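Local structure of putative monooxygenase Rv0793 (Mycobacterium tuberculosis, 1Y0H) at residues P72-L75 and N76-A79. The protein is a homodimeric putative monooxygenase that may take part in antibiotic biosynthesis or scavenge reactive oxygen species. Numbering follows the deposited sequence.
Sequences PHYL and NYRA. With ACT (acetate ion), chain D.
Y74 meets both Y77 and R78 on one side of the helix 72-78. CD2 of Y77 sits 4.0 Å above the plane of the Y74 ring, offset toward the rim. CE1 of Y74 comes within 3.8 Å of CE2 of Y77. The two rings meet obliquely, with planes 54° apart. R78 runs alongside Y74 and points the same way. Its NH1 reaches the edge of the Y74 ring near the hydroxyl, and NH1 and Y74 OH are 2.7 Å apart. The angle is poor for a hydrogen bond. The guanidinium plane stands 78° from the ring.

An acetate ion, probably from the crystallisation liquor, lies among the ends of Y74, Y77 and R78. Y74 OH donates a 2.6 Å hydrogen bond to its OXT. Y77 OH lies 3.1 Å from acetate O. Acetate CH3 lies over one face of the R78 guanidinium, 3.6 Å from its NE, offset toward the rim. The bend of the R78 chain at chi2 (79°) carries CD and the guanidinium toward the hydroxyl end of Y74.

Backbone bonds hold the spacing. R78 N donates to Y74 O at 2.8 Å, and Y77 N to H73 O at 3.1 Å. N76 N and A79 N bond in the same i to i+4 pattern to P72 O and L75 O. A water donates to H73 O and accepts from N76 ND2, bridging one turn.

Further out, Y77 packs on L26 and M29 of helix 19-35, and H73 on P32 and T33. H73 NE2 also bonds to E36, just beyond that helix. Separately, H68 of helix 62-69 meets Y74 edge-to-face.

The phenol of Y74 thus binds the acetate carboxylate directly, while R78 turns a face to the methyl. The R78 charge may add at most a weak long-range attraction.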
loop_
_atom_site.group_PDB
_atom_site.type_symbol
_atom_site.label_atom_id
_atom_site.label_comp_id
_atom_site.label_asym_id
_atom_site.label_seq_id
_atom_site.Cartn_x
_atom_site.Cartn_y
_atom_site.Cartn_z
ATOM N N PRO A 72 18.574 -14.340 -1.454
ATOM C CA PRO A 72 18.299 -15.706 -1.025
ATOM C C PRO A 72 16.967 -15.826 -0.310
ATOM O O PRO A 72 16.258 -16.818 -0.501
ATOM C CB PRO A 72 19.459 -16.014 -0.060
ATOM C CG PRO A 72 20.527 -15.112 -0.470
ATOM C CD PRO A 72 19.844 -13.849 -0.885
ATOM N N HIS A 73 16.621 -14.836 0.506
ATOM C CA HIS A 73 15.348 -14.889 1.208
ATOM C C HIS A 73 14.170 -14.768 0.239
ATOM O O HIS A 73 13.186 -15.500 0.379
ATOM C CB HIS A 73 15.266 -13.898 2.380
ATOM C CG HIS A 73 15.781 -12.527 2.068
ATOM N ND1 HIS A 73 17.122 -12.258 1.897
ATOM C CD2 HIS A 73 15.138 -11.341 1.946
ATOM C CE1 HIS A 73 17.279 -10.971 1.649
ATOM N NE2 HIS A 73 16.091 -10.393 1.673
ATOM N N TYR A 74 14.277 -13.885 -0.753
ATOM C CA TYR A 74 13.192 -13.732 -1.721
ATOM C C TYR A 74 13.020 -15.009 -2.528
ATOM O O TYR A 74 11.905 -15.466 -2.743
ATOM C CB TYR A 74 13.416 -12.541 -2.652
ATOM C CG TYR A 74 12.291 -12.317 -3.645
ATOM C CD1 TYR A 74 11.179 -11.534 -3.307
ATOM C CD2 TYR A 74 12.320 -12.916 -4.902
ATOM C CE1 TYR A 74 10.145 -11.320 -4.216
ATOM C CE2 TYR A 74 11.293 -12.715 -5.813
ATOM C CZ TYR A 74 10.212 -11.922 -5.463
ATOM O OH TYR A 74 9.192 -11.720 -6.362
ATOM N N LEU A 75 14.124 -15.586 -2.979
ATOM C CA LEU A 75 14.026 -16.770 -3.828
ATOM C C LEU A 75 13.441 -17.969 -3.085
ATOM O O LEU A 75 12.704 -18.764 -3.682
ATOM C CB LEU A 75 15.376 -17.105 -4.467
ATOM C CG LEU A 75 15.923 -16.079 -5.466
ATOM C CD1 LEU A 75 17.271 -16.546 -5.975
ATOM C CD2 LEU A 75 14.969 -15.767 -6.635
ATOM N N ASN A 76 13.758 -18.092 -1.799
ATOM C CA ASN A 76 13.191 -19.141 -0.955
ATOM C C ASN A 76 11.685 -18.959 -0.841
ATOM O O ASN A 76 10.919 -19.913 -0.985
ATOM C CB ASN A 76 13.829 -19.134 0.439
ATOM C CG ASN A 76 13.212 -20.162 1.364
ATOM O OD1 ASN A 76 13.299 -21.359 1.112
ATOM N ND2 ASN A 76 12.592 -19.702 2.446
ATOM N N TYR A 77 11.276 -17.719 -0.589
ATOM C CA TYR A 77 9.873 -17.354 -0.484
ATOM C C TYR A 77 9.127 -17.625 -1.797
ATOM O O TYR A 77 8.040 -18.198 -1.787
ATOM C CB TYR A 77 9.763 -15.877 -0.067
ATOM C CG TYR A 77 8.621 -15.136 -0.725
ATOM C CD1 TYR A 77 7.348 -15.151 -0.168
ATOM C CD2 TYR A 77 8.815 -14.428 -1.916
ATOM C CE1 TYR A 77 6.292 -14.487 -0.792
ATOM C CE2 TYR A 77 7.767 -13.784 -2.545
ATOM C CZ TYR A 77 6.508 -13.819 -1.974
ATOM O OH TYR A 77 5.451 -13.167 -2.561
ATOM N N ARG A 78 9.714 -17.217 -2.922
ATOM C CA ARG A 78 9.041 -17.346 -4.227
ATOM C C ARG A 78 8.751 -18.796 -4.592
ATOM O O ARG A 78 7.738 -19.099 -5.230
ATOM C CB ARG A 78 9.842 -16.673 -5.345
ATOM C CG ARG A 78 9.015 -16.411 -6.607
ATOM C CD ARG A 78 8.136 -15.176 -6.436
ATOM N NE ARG A 78 7.363 -14.826 -7.631
ATOM C CZ ARG A 78 7.753 -13.959 -8.569
ATOM N NH1 ARG A 78 8.933 -13.346 -8.491
ATOM N NH2 ARG A 78 6.959 -13.706 -9.602
ATOM N N ALA A 79 9.639 -19.683 -4.153
ATOM C CA ALA A 79 9.528 -21.112 -4.412
ATOM C C ALA A 79 8.374 -21.780 -3.680
ATOM O O ALA A 79 7.970 -22.889 -4.051
ATOM C CB ALA A 79 10.837 -21.804 -4.038
HETATM C C ACT D . 6.386 -11.031 -5.088
HETATM O O ACT D . 6.158 -10.534 -3.952
HETATM O OXT ACT D . 7.055 -10.335 -5.894
HETATM C CH3 ACT D . 5.881 -12.389 -5.469
HETATM O O HOH W 1 12.634 -16.692 2.912
#